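Local coordinates for protein Ddb_g0293866 (Dictyostelium discoideum, PDB 5LW6) that binds ADP-ribose through this macrodomain, one part of a longer protein that probably senses DNA damage and recognises poly-ADP-ribose, at residues Cys143-Leu154 / Tyr209-Leu218. Numbering follows the deposited sequence.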
ATOM      1  N   CYS A 143       8.705   9.238  -0.265  1.00 12.57           N
ATOM      2  CA  CYS A 143       7.364   9.107  -0.837  1.00 13.15           C
ATOM      3  C   CYS A 143       6.404   9.897   0.009  1.00 12.70           C
ATOM      4  O   CYS A 143       6.470   9.811   1.231  1.00 13.33           O
ATOM      5  CB  CYS A 143       6.907   7.664  -0.882  1.00 14.10           C
ATOM      6  SG  CYS A 143       7.859   6.678  -2.120  1.00 16.23           S
ATOM      7  N   LYS A 144       5.538  10.669  -0.636  1.00 11.23           N
ATOM      8  CA  LYS A 144       4.570  11.457   0.048  1.00 11.27           C
ATOM      9  C   LYS A 144       3.383  10.678   0.610  1.00 10.89           C
ATOM     10  O   LYS A 144       2.693  11.165   1.545  1.00 10.83           O
ATOM     11  CB  LYS A 144       4.099  12.617  -0.838  1.00 13.88           C
ATOM     12  CG  LYS A 144       5.206  13.622  -1.020  1.00 16.87           C
ATOM     13  CD  LYS A 144       4.636  14.872  -1.684  1.00 19.98           C
ATOM     14  CE  LYS A 144       5.759  15.830  -2.171  1.00 22.03           C
ATOM     15  NZ  LYS A 144       6.163  16.545  -0.944  1.00 22.43           N
ATOM     16  N   LEU A 145       3.153   9.477   0.060  1.00 10.02           N
ATOM     17  CA  LEU A 145       2.091   8.614   0.490  1.00  9.99           C
ATOM     18  C   LEU A 145       2.734   7.279   0.963  1.00 10.30           C
ATOM     19  O   LEU A 145       3.572   6.726   0.307  1.00 10.33           O
ATOM     20  CB  LEU A 145       1.025   8.300  -0.571  1.00 11.20           C
ATOM     21  CG  LEU A 145       0.286   9.535  -1.124  1.00 13.24           C
ATOM     22  CD1 LEU A 145       1.139  10.055  -2.238  1.00 14.90           C
ATOM     23  CD2 LEU A 145      -1.113   9.156  -1.628  1.00 14.50           C
ATOM     24  N   PHE A 146       2.338   6.842   2.150  1.00  9.36           N
ATOM     25  CA  PHE A 146       2.906   5.636   2.758  1.00  9.07           C
ATOM     26  C   PHE A 146       1.746   4.714   3.110  1.00  9.14           C
ATOM     27  O   PHE A 146       0.900   5.105   3.895  1.00 10.10           O
ATOM     28  CB  PHE A 146       3.710   5.981   4.010  1.00  9.55           C
ATOM     29  CG  PHE A 146       4.462   4.800   4.572  1.00  9.57           C
ATOM     30  CD1 PHE A 146       3.853   3.908   5.442  1.00 10.84           C
ATOM     31  CD2 PHE A 146       5.722   4.535   4.173  1.00 10.42           C
ATOM     32  CE1 PHE A 146       4.499   2.786   5.934  1.00 11.34           C
ATOM     33  CE2 PHE A 146       6.419   3.454   4.667  1.00 10.15           C
ATOM     34  CZ  PHE A 146       5.834   2.543   5.502  1.00 10.58           C
ATOM     35  N   ALA A 147       1.732   3.517   2.529  1.00  9.24           N
ATOM     36  CA  ALA A 147       0.656   2.531   2.716  1.00  9.55           C
ATOM     37  C   ALA A 147       1.129   1.458   3.667  1.00 10.21           C
ATOM     38  O   ALA A 147       2.306   0.986   3.596  1.00 10.56           O
ATOM     39  CB  ALA A 147       0.280   1.901   1.426  1.00  9.24           C
ATOM     40  N   THR A 148       0.202   1.033   4.527  1.00 10.90           N
ATOM     41  CA  THR A 148       0.416  -0.048   5.481  1.00 11.64           C
ATOM     42  C   THR A 148      -0.777  -0.994   5.494  1.00 12.45           C
ATOM     43  O   THR A 148      -1.909  -0.553   5.415  1.00 10.40           O
ATOM     44  CB  THR A 148       0.689   0.549   6.901  1.00 13.59           C
ATOM     45  OG1 THR A 148       1.061  -0.479   7.817  1.00 15.95           O
ATOM     46  CG2 THR A 148      -0.470   1.305   7.449  1.00 13.76           C
ATOM     47  N   GLU A 149      -0.531  -2.287   5.696  1.00 12.84           N
ATOM     48  CA  GLU A 149      -1.655  -3.251   5.787  1.00 14.15           C
ATOM     49  C   GLU A 149      -2.348  -3.065   7.137  1.00 14.35           C
ATOM     50  O   GLU A 149      -1.702  -2.744   8.135  1.00 14.47           O
ATOM     51  CB  GLU A 149      -1.151  -4.641   5.696  1.00 17.62           C
ATOM     52  CG  GLU A 149      -0.577  -4.905   4.305  1.00 20.77           C
ATOM     53  CD  GLU A 149      -0.182  -6.370   4.028  1.00 27.92           C
ATOM     54  OE1 GLU A 149      -0.470  -7.317   4.854  1.00 33.13           O
ATOM     55  OE2 GLU A 149       0.507  -6.564   3.023  1.00 30.02           O
ATOM     56  N   SER A 150      -3.642  -3.203   7.122  1.00 13.24           N
ATOM     57  CA  SER A 150      -4.452  -3.076   8.320  1.00 14.52           C
ATOM     58  C   SER A 150      -5.566  -4.132   8.309  1.00 16.36           C
ATOM     59  O   SER A 150      -5.575  -5.076   7.492  1.00 16.57           O
ATOM     60  CB  SER A 150      -5.001  -1.643   8.396  1.00 15.18           C
ATOM     61  OG  SER A 150      -5.688  -1.399   9.618  1.00 17.97           O
ATOM     62  N   THR A 151      -6.493  -4.007   9.236  1.00 15.75           N
ATOM     63  CA  THR A 151      -7.621  -4.946   9.292  1.00 17.13           C
ATOM     64  C   THR A 151      -8.878  -4.105   9.416  1.00 15.58           C
ATOM     65  O   THR A 151      -8.813  -2.859   9.474  1.00 13.93           O
ATOM     66  CB  THR A 151      -7.524  -5.888  10.538  1.00 18.39           C
ATOM     67  OG1 THR A 151      -7.835  -5.136  11.728  1.00 17.82           O
ATOM     68  CG2 THR A 151      -6.166  -6.552  10.702  1.00 19.97           C
ATOM     69  N   TRP A 152     -10.028  -4.782   9.494  1.00 16.22           N
ATOM     70  CA  TRP A 152     -11.282  -4.069   9.508  1.00 17.76           C
ATOM     71  C   TRP A 152     -11.329  -3.011  10.634  1.00 16.55           C
ATOM     72  O   TRP A 152     -12.020  -1.955  10.513  1.00 16.28           O
ATOM     73  CB  TRP A 152     -12.499  -5.049   9.557  1.00 20.14           C
ATOM     74  CG  TRP A 152     -12.697  -5.681  10.847  1.00 19.77           C
ATOM     75  CD1 TRP A 152     -12.103  -6.792  11.284  1.00 21.63           C
ATOM     76  CD2 TRP A 152     -13.505  -5.179  11.934  1.00 21.75           C
ATOM     77  NE1 TRP A 152     -12.483  -7.029  12.606  1.00 22.58           N
ATOM     78  CE2 TRP A 152     -13.365  -6.060  12.990  1.00 22.11           C
ATOM     79  CE3 TRP A 152     -14.334  -4.075  12.092  1.00 23.53           C
ATOM     80  CZ2 TRP A 152     -14.027  -5.878  14.218  1.00 25.72           C
ATOM     81  CZ3 TRP A 152     -14.984  -3.894  13.312  1.00 26.83           C
ATOM     82  CH2 TRP A 152     -14.831  -4.814  14.340  1.00 24.82           C
ATOM     83  N   ARG A 153     -10.596  -3.277  11.713  1.00 17.51           N
ATOM     84  CA  ARG A 153     -10.664  -2.408  12.883  1.00 16.82           C
ATOM     85  C   ARG A 153     -10.004  -1.052  12.682  1.00 15.09           C
ATOM     86  O   ARG A 153     -10.223  -0.117  13.430  1.00 13.90           O
ATOM     87  CB  ARG A 153      -9.979  -3.058  14.074  1.00 22.81           C
ATOM     88  CG  ARG A 153     -10.588  -4.292  14.657  1.00 29.28           C
ATOM     89  CD  ARG A 153     -11.749  -3.948  15.570  1.00 38.01           C
ATOM     90  NE  ARG A 153     -11.496  -3.810  17.019  1.00 43.01           N
ATOM     91  CZ  ARG A 153     -11.213  -4.836  17.844  1.00 44.82           C
ATOM     92  NH1 ARG A 153     -11.029  -6.107  17.412  1.00 42.05           N
ATOM     93  NH2 ARG A 153     -11.060  -4.571  19.113  1.00 46.26           N
ATOM     94  N   LEU A 154      -9.085  -0.991  11.730  1.00 13.44           N
ATOM     95  CA  LEU A 154      -8.416   0.218  11.413  1.00 14.01           C
ATOM     96  C   LEU A 154      -7.577   0.743  12.607  1.00 13.86           C
ATOM     97  O   LEU A 154      -7.571   1.921  12.919  1.00 14.40           O
ATOM     98  CB  LEU A 154      -9.381   1.270  10.894  1.00 13.54           C
ATOM     99  CG  LEU A 154     -10.046   1.007   9.542  1.00 14.44           C
ATOM    100  CD1 LEU A 154     -10.820   2.236   9.151  1.00 16.60           C
ATOM    101  CD2 LEU A 154      -9.082   0.496   8.422  1.00 14.44           C
ATOM    102  N   TYR A 209      10.465  12.832   7.393  1.00 14.21           N
ATOM    103  CA  TYR A 209      10.477  11.812   6.315  1.00 13.10           C
ATOM    104  C   TYR A 209       9.525  12.153   5.151  1.00 13.35           C
ATOM    105  O   TYR A 209       9.456  11.445   4.162  1.00 14.33           O
ATOM    106  CB  TYR A 209      10.160  10.447   6.874  1.00 12.77           C
ATOM    107  CG  TYR A 209      11.165   9.888   7.856  1.00 12.78           C
ATOM    108  CD1 TYR A 209      12.544  10.161   7.736  1.00 13.68           C
ATOM    109  CD2 TYR A 209      10.740   9.160   8.962  1.00 12.99           C
ATOM    110  CE1 TYR A 209      13.434   9.648   8.675  1.00 14.48           C
ATOM    111  CE2 TYR A 209      11.626   8.664   9.900  1.00 13.18           C
ATOM    112  CZ  TYR A 209      12.978   8.927   9.762  1.00 14.23           C
ATOM    113  OH  TYR A 209      13.860   8.379  10.605  1.00 16.37           O
ATOM    114  N   GLY A 210       8.908  13.291   5.230  1.00 11.52           N
ATOM    115  CA  GLY A 210       8.179  13.878   4.109  1.00 12.27           C
ATOM    116  C   GLY A 210       6.900  13.206   3.711  1.00 12.41           C
ATOM    117  O   GLY A 210       6.371  13.453   2.576  1.00 13.82           O
ATOM    118  N   ILE A 211       6.332  12.448   4.624  1.00 10.58           N
ATOM    119  CA  ILE A 211       5.063  11.720   4.379  1.00 11.31           C
ATOM    120  C   ILE A 211       3.919  12.640   4.658  1.00 11.02           C
ATOM    121  O   ILE A 211       3.806  13.217   5.791  1.00 11.51           O
ATOM    122  CB  ILE A 211       4.970  10.410   5.208  1.00 10.31           C
ATOM    123  CG1 ILE A 211       6.026   9.370   4.749  1.00 10.73           C
ATOM    124  CG2 ILE A 211       3.568   9.842   5.095  1.00  9.89           C
ATOM    125  CD1 ILE A 211       6.402   8.286   5.760  1.00 13.00           C
ATOM    126  N   ASP A 212       3.016  12.799   3.693  1.00 10.98           N
ATOM    127  CA  ASP A 212       1.784  13.576   3.876  1.00 11.35           C
ATOM    128  C   ASP A 212       0.549  12.798   4.206  1.00 11.53           C
ATOM    129  O   ASP A 212      -0.373  13.345   4.842  1.00 11.72           O
ATOM    130  CB  ASP A 212       1.490  14.402   2.639  1.00 14.50           C
ATOM    131  CG  ASP A 212       2.556  15.470   2.396  1.00 17.86           C
ATOM    132  OD1 ASP A 212       3.218  15.906   3.367  1.00 20.93           O
ATOM    133  OD2 ASP A 212       2.768  15.822   1.206  1.00 22.59           O
ATOM    134  N   ILE A 213       0.480  11.546   3.719  1.00 10.74           N
ATOM    135  CA  ILE A 213      -0.697  10.721   3.827  1.00 10.37           C
ATOM    136  C   ILE A 213      -0.268   9.304   4.158  1.00 10.08           C
ATOM    137  O   ILE A 213       0.607   8.765   3.523  1.00  9.85           O
ATOM    138  CB  ILE A 213      -1.534  10.706   2.488  1.00 11.57           C
ATOM    139  CG1 ILE A 213      -2.022  12.090   2.092  1.00 14.96           C
ATOM    140  CG2 ILE A 213      -2.681   9.665   2.572  1.00 11.42           C
ATOM    141  CD1 ILE A 213      -2.182  12.208   0.605  1.00 19.16           C
ATOM    142  N   VAL A 214      -0.881   8.709   5.166  1.00 10.49           N
ATOM    143  CA  VAL A 214      -0.759   7.276   5.522  1.00 10.30           C
ATOM    144  C   VAL A 214      -2.048   6.553   5.076  1.00 10.41           C
ATOM    145  O   VAL A 214      -3.129   7.021   5.342  1.00 10.17           O
ATOM    146  CB  VAL A 214      -0.505   7.064   7.064  1.00 10.65           C
ATOM    147  CG1 VAL A 214      -0.602   5.582   7.400  1.00 12.02           C
ATOM    148  CG2 VAL A 214       0.840   7.658   7.451  1.00 12.00           C
ATOM    149  N   ILE A 215      -1.905   5.496   4.350  1.00 10.30           N
ATOM    150  CA  ILE A 215      -3.043   4.802   3.785  1.00 10.13           C
ATOM    151  C   ILE A 215      -3.079   3.400   4.401  1.00 10.55           C
ATOM    152  O   ILE A 215      -2.125   2.609   4.336  1.00  9.86           O
ATOM    153  CB  ILE A 215      -2.897   4.665   2.244  1.00 10.43           C
ATOM    154  CG1 ILE A 215      -2.727   6.010   1.557  1.00 11.37           C
ATOM    155  CG2 ILE A 215      -4.038   3.819   1.672  1.00 10.78           C
ATOM    156  CD1 ILE A 215      -2.344   5.918   0.080  1.00 12.67           C
ATOM    157  N   LEU A 216      -4.206   3.073   5.031  1.00 10.01           N
ATOM    158  CA  LEU A 216      -4.365   1.787   5.615  1.00 11.01           C
ATOM    159  C   LEU A 216      -5.011   0.911   4.541  1.00 10.43           C
ATOM    160  O   LEU A 216      -6.022   1.266   4.002  1.00 10.90           O
ATOM    161  CB  LEU A 216      -5.353   1.939   6.798  1.00 13.29           C
ATOM    162  CG  LEU A 216      -4.904   2.886   7.914  1.00 14.72           C
ATOM    163  CD1 LEU A 216      -5.866   2.754   9.073  1.00 15.56           C
ATOM    164  CD2 LEU A 216      -3.565   2.558   8.491  1.00 15.41           C
ATOM    165  N   VAL A 217      -4.413  -0.241   4.274  1.00 11.62           N
ATOM    166  CA  VAL A 217      -4.758  -1.058   3.112  1.00 12.21           C
ATOM    167  C   VAL A 217      -5.335  -2.366   3.645  1.00 11.60           C
ATOM    168  O   VAL A 217      -4.652  -3.067   4.344  1.00 11.89           O
ATOM    169  CB  VAL A 217      -3.440  -1.377   2.342  1.00 12.89           C
ATOM    170  CG1 VAL A 217      -3.713  -2.346   1.227  1.00 14.52           C
ATOM    171  CG2 VAL A 217      -2.818  -0.088   1.806  1.00 13.61           C
ATOM    172  N   LEU A 218      -6.567  -2.707   3.318  1.00 12.21           N
ATOM    173  CA  LEU A 218      -7.195  -3.893   3.865  1.00 12.22           C
ATOM    174  C   LEU A 218      -7.133  -5.020   2.785  1.00 13.43           C
ATOM    175  O   LEU A 218      -8.073  -5.268   2.032  1.00 13.78           O
ATOM    176  CB  LEU A 218      -8.628  -3.568   4.319  1.00 13.41           C
ATOM    177  CG  LEU A 218      -8.693  -3.047   5.746  1.00 16.37           C
ATOM    178  CD1 LEU A 218      -8.019  -1.719   5.908  1.00 18.32           C
ATOM    179  CD2 LEU A 218     -10.142  -2.937   6.147  1.00 16.44           C
TER
HETATM  180  O   HOH W   1       3.809  17.922   0.186  1.00 22.83           O
HETATM  181  O   HOH W   2       6.051  15.843   1.986  1.00 33.53           O
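Strands 145-149 and 213-217 run parallel, their axes at 27° and 4.5 Å apart at closest, with Phe146 N on Ile213 O, Ile215 N on Phe146 O and Thr148 N on Ile215 O in regular alternation. At the entry to the pair, Lys144 O takes both Asp212 N (2.7 Å) and Ile213 N (3.1 Å). Beside it the Lys144 and Asp212 side chains run alongside each other; Lys144 NZ stays 4.1 Å from Asp212 OD2, short of a salt bridge, and two waters bridge the charges, the second also donating to Gly210 O. On the face shared by Leu145, Ala147, Ile213, Ile215 and Val217, Leu145 CD2 touches the CD1 tips of both isoleucines, and Ala147 CB meets Val217 CG2 at 3.7 Å, beneath helix 237-253. Across the sheet, Ile211 brings CD1 obliquely to Phe146 CB (4.0 Å) and to CG and CD2 of the Phe146 ring; with CG anti to the backbone N (chi1 -173°), that ring also meets Phe139. Replacing Ile211 with alanine would probably open a gap beside Phe146 and let its ring shift. Farther along, Thr148 CG2 presses on Leu216 CD2 at a tight 3.5 Å, and Leu154 CD2 reaches Leu218 CD1. This pair, inside the macrodomain's mixed sheet, lies between strands 55-59 and 189-193: backbone bonds fix the register, apolar branches pack on both faces, and the Lys144 and Asp212 charges meet through water at its start.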